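Local coordinates for KLLA0E08119p (Kluyveromyces lactis, PDB 3VA7), which is the urea carboxylase part of a longer bifunctional protein with allophanate hydrolase activity, and probably carries out the biotin-dependent, ATP-driven carboxylation of urea to urea-1-carboxylate, at residues Y682-F687 and P818-P823. Sequence-based numbering, arbitrary orientation.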
ATOM      1  N   TYR A 682      23.213 -35.616  -7.558  1.00 42.55           N
ATOM      2  CA  TYR A 682      22.037 -34.776  -7.397  1.00 41.55           C
ATOM      3  C   TYR A 682      21.983 -33.593  -8.393  1.00 41.06           C
ATOM      4  O   TYR A 682      20.904 -33.300  -8.957  1.00 40.30           O
ATOM      5  CB  TYR A 682      21.739 -34.363  -5.948  1.00 40.95           C
ATOM      6  CG  TYR A 682      20.413 -33.681  -5.939  1.00 40.83           C
ATOM      7  CD1 TYR A 682      19.237 -34.410  -6.129  1.00 37.80           C
ATOM      8  CD2 TYR A 682      20.331 -32.288  -5.858  1.00 42.69           C
ATOM      9  CE1 TYR A 682      18.007 -33.785  -6.188  1.00 39.46           C
ATOM     10  CE2 TYR A 682      19.084 -31.637  -5.924  1.00 44.55           C
ATOM     11  CZ  TYR A 682      17.926 -32.397  -6.087  1.00 42.89           C
ATOM     12  OH  TYR A 682      16.713 -31.749  -6.140  1.00 43.62           O
ATOM     13  N   ILE A 683      23.134 -32.948  -8.625  1.00 40.18           N
ATOM     14  CA  ILE A 683      23.263 -31.970  -9.724  1.00 39.45           C
ATOM     15  C   ILE A 683      22.860 -32.535 -11.106  1.00 39.96           C
ATOM     16  O   ILE A 683      22.120 -31.886 -11.880  1.00 39.68           O
ATOM     17  CB  ILE A 683      24.689 -31.399  -9.822  1.00 39.36           C
ATOM     18  CG1 ILE A 683      25.161 -30.899  -8.441  1.00 37.44           C
ATOM     19  CG2 ILE A 683      24.730 -30.339 -10.901  1.00 37.47           C
ATOM     20  CD1 ILE A 683      26.591 -30.233  -8.421  1.00 36.62           C
ATOM     21  N   GLU A 684      23.347 -33.733 -11.421  1.00 40.72           N
ATOM     22  CA  GLU A 684      22.877 -34.444 -12.607  1.00 42.42           C
ATOM     23  C   GLU A 684      21.374 -34.627 -12.553  1.00 42.09           C
ATOM     24  O   GLU A 684      20.683 -34.180 -13.481  1.00 43.00           O
ATOM     25  CB  GLU A 684      23.524 -35.824 -12.778  1.00 43.25           C
ATOM     26  CG  GLU A 684      24.964 -35.927 -12.314  1.00 48.57           C
ATOM     27  CD  GLU A 684      25.607 -37.240 -12.770  1.00 56.39           C
ATOM     28  OE1 GLU A 684      24.909 -38.000 -13.504  1.00 57.68           O
ATOM     29  OE2 GLU A 684      26.798 -37.495 -12.410  1.00 57.75           O
ATOM     30  N   GLN A 685      20.859 -35.260 -11.488  1.00 41.33           N
ATOM     31  CA  GLN A 685      19.416 -35.516 -11.436  1.00 41.25           C
ATOM     32  C   GLN A 685      18.655 -34.223 -11.570  1.00 40.44           C
ATOM     33  O   GLN A 685      17.585 -34.231 -12.176  1.00 41.02           O
ATOM     34  CB  GLN A 685      18.936 -36.104 -10.124  1.00 41.94           C
ATOM     35  CG  GLN A 685      19.699 -37.243  -9.529  1.00 43.38           C
ATOM     36  CD  GLN A 685      18.977 -37.743  -8.301  1.00 44.87           C
ATOM     37  OE1 GLN A 685      17.729 -37.789  -8.285  1.00 47.73           O
ATOM     38  NE2 GLN A 685      19.734 -38.119  -7.268  1.00 43.47           N
ATOM     39  N   PHE A 686      19.199 -33.125 -11.016  1.00 38.56           N
ATOM     40  CA  PHE A 686      18.529 -31.825 -11.038  1.00 37.01           C
ATOM     41  C   PHE A 686      18.172 -31.427 -12.443  1.00 36.94           C
ATOM     42  O   PHE A 686      17.075 -30.916 -12.665  1.00 36.21           O
ATOM     43  CB  PHE A 686      19.367 -30.727 -10.351  1.00 36.34           C
ATOM     44  CG  PHE A 686      18.753 -29.336 -10.415  1.00 33.51           C
ATOM     45  CD1 PHE A 686      17.835 -28.910  -9.442  1.00 34.35           C
ATOM     46  CD2 PHE A 686      19.078 -28.458 -11.442  1.00 30.53           C
ATOM     47  CE1 PHE A 686      17.250 -27.611  -9.459  1.00 27.54           C
ATOM     48  CE2 PHE A 686      18.505 -27.176 -11.503  1.00 29.11           C
ATOM     49  CZ  PHE A 686      17.599 -26.741 -10.482  1.00 30.49           C
ATOM     50  N   PHE A 687      19.120 -31.651 -13.369  1.00 37.45           N
ATOM     51  CA  PHE A 687      18.988 -31.268 -14.791  1.00 37.38           C
ATOM     52  C   PHE A 687      18.432 -32.409 -15.663  1.00 39.00           C
ATOM     53  O   PHE A 687      17.862 -32.149 -16.734  1.00 38.88           O
ATOM     54  CB  PHE A 687      20.320 -30.812 -15.358  1.00 36.09           C
ATOM     55  CG  PHE A 687      20.843 -29.501 -14.786  1.00 34.02           C
ATOM     56  CD1 PHE A 687      20.514 -28.279 -15.372  1.00 32.97           C
ATOM     57  CD2 PHE A 687      21.745 -29.494 -13.723  1.00 34.14           C
ATOM     58  CE1 PHE A 687      21.045 -27.052 -14.888  1.00 33.12           C
ATOM     59  CE2 PHE A 687      22.273 -28.276 -13.212  1.00 34.69           C
ATOM     60  CZ  PHE A 687      21.924 -27.053 -13.791  1.00 31.62           C
ATOM     61  N   PRO A 818      26.100 -28.865 -23.276  1.00 46.15           N
ATOM     62  CA  PRO A 818      26.046 -30.344 -23.211  1.00 46.33           C
ATOM     63  C   PRO A 818      25.834 -30.884 -21.808  1.00 46.24           C
ATOM     64  O   PRO A 818      25.191 -31.917 -21.628  1.00 46.44           O
ATOM     65  CB  PRO A 818      27.442 -30.786 -23.726  1.00 46.45           C
ATOM     66  CG  PRO A 818      28.266 -29.508 -23.883  1.00 46.17           C
ATOM     67  CD  PRO A 818      27.265 -28.400 -24.054  1.00 46.35           C
ATOM     68  N   LYS A 819      26.393 -30.185 -20.824  1.00 45.98           N
ATOM     69  CA  LYS A 819      26.341 -30.584 -19.413  1.00 45.08           C
ATOM     70  C   LYS A 819      26.393 -29.323 -18.516  1.00 43.87           C
ATOM     71  O   LYS A 819      26.965 -28.303 -18.871  1.00 43.41           O
ATOM     72  CB  LYS A 819      27.533 -31.492 -19.125  1.00 45.10           C
ATOM     73  CG  LYS A 819      27.715 -31.899 -17.679  1.00 48.93           C
ATOM     74  CD  LYS A 819      28.785 -32.983 -17.539  1.00 55.95           C
ATOM     75  CE  LYS A 819      28.475 -33.941 -16.369  1.00 58.93           C
ATOM     76  NZ  LYS A 819      29.057 -33.499 -15.065  1.00 61.17           N
ATOM     77  N   TYR A 820      25.812 -29.389 -17.334  1.00 43.00           N
ATOM     78  CA  TYR A 820      25.914 -28.258 -16.411  1.00 41.46           C
ATOM     79  C   TYR A 820      27.384 -27.928 -16.243  1.00 41.06           C
ATOM     80  O   TYR A 820      28.234 -28.821 -16.267  1.00 41.07           O
ATOM     81  CB  TYR A 820      25.285 -28.583 -15.042  1.00 40.32           C
ATOM     82  CG  TYR A 820      25.926 -29.746 -14.382  1.00 35.85           C
ATOM     83  CD1 TYR A 820      27.076 -29.591 -13.620  1.00 34.78           C
ATOM     84  CD2 TYR A 820      25.373 -31.021 -14.505  1.00 37.37           C
ATOM     85  CE1 TYR A 820      27.690 -30.714 -12.976  1.00 35.58           C
ATOM     86  CE2 TYR A 820      25.959 -32.146 -13.882  1.00 35.85           C
ATOM     87  CZ  TYR A 820      27.110 -31.977 -13.121  1.00 36.11           C
ATOM     88  OH  TYR A 820      27.673 -33.087 -12.541  1.00 39.29           O
ATOM     89  N   GLU A 821      27.675 -26.653 -16.055  1.00 39.69           N
ATOM     90  CA  GLU A 821      29.020 -26.242 -15.839  1.00 39.09           C
ATOM     91  C   GLU A 821      29.217 -25.842 -14.367  1.00 39.57           C
ATOM     92  O   GLU A 821      28.251 -25.774 -13.594  1.00 40.59           O
ATOM     93  CB  GLU A 821      29.350 -25.112 -16.788  1.00 38.12           C
ATOM     94  CG  GLU A 821      28.657 -23.825 -16.447  1.00 38.54           C
ATOM     95  CD  GLU A 821      28.882 -22.732 -17.473  1.00 41.70           C
ATOM     96  OE1 GLU A 821      28.183 -21.696 -17.364  1.00 39.46           O
ATOM     97  OE2 GLU A 821      29.737 -22.902 -18.402  1.00 43.70           O
ATOM     98  N   ASN A 822      30.473 -25.568 -13.997  1.00 38.75           N
ATOM     99  CA  ASN A 822      30.857 -25.152 -12.664  1.00 37.31           C
ATOM    100  C   ASN A 822      30.510 -23.689 -12.382  1.00 36.60           C
ATOM    101  O   ASN A 822      30.959 -22.813 -13.091  1.00 37.33           O
ATOM    102  CB  ASN A 822      32.350 -25.353 -12.547  1.00 37.34           C
ATOM    103  CG  ASN A 822      32.839 -25.168 -11.171  1.00 37.23           C
ATOM    104  OD1 ASN A 822      32.428 -24.250 -10.480  1.00 38.58           O
ATOM    105  ND2 ASN A 822      33.722 -26.038 -10.747  1.00 36.66           N
ATOM    106  N   PRO A 823      29.724 -23.407 -11.331  1.00 35.48           N
ATOM    107  CA  PRO A 823      29.311 -22.018 -11.123  1.00 33.97           C
ATOM    108  C   PRO A 823      30.405 -21.157 -10.509  1.00 34.23           C
ATOM    109  O   PRO A 823      30.265 -19.904 -10.433  1.00 33.98           O
ATOM    110  CB  PRO A 823      28.172 -22.139 -10.130  1.00 33.74           C
ATOM    111  CG  PRO A 823      28.431 -23.427  -9.375  1.00 34.79           C
ATOM    112  CD  PRO A 823      29.255 -24.318 -10.267  1.00 35.09           C
TER
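Y820 lays its ring flat against helix 680-688, and the methyl CG2 of I683 sits almost exactly over the ring centre, 3.4 Å from the Y820 centroid and 2° off the normal. This CH-pi contact is the tight heart of the junction; all six ring carbons of Y820 lie at nearly equal distance from that methyl. I683 presents it because CG2 stands anti to the backbone N. One turn on, F687 and Y820 hold their planes nearly parallel, 17° apart, but the rings are slid past each other with centroids 5.8 Å apart. What F687 receives over its face is therefore the CB of Y820, 3.5 Å from F687 CE2. Y820 CG is placed between the backbone N and the carbonyl carbon (chi1 59°), which carries the ring toward the helix. The helix belongs to the A and B part of the carboxyltransferase domain, and the loop leads from helix 786-802 into strand 824-828. C669 of strand 662-669 touches both aromatic side chains, and Q759 of strand 756-762 packs on I683 and F687. Toward solvent the fit slackens: E684, partly exposed, brings its N obliquely to 3.9 Å from Y820 CE2 and its CG to 3.9 Å from Y820 OH, its chain extended beyond. The face opposite I683 CG2 has K819 CG over it, offset toward the rim, and K819 NZ makes a weak hydrogen bond to Y820 OH at 2.9 Å. E684 OE2 and K819 NZ are 5.3 Å apart, too far for a salt bridge, though the opposite charges may attract weakly.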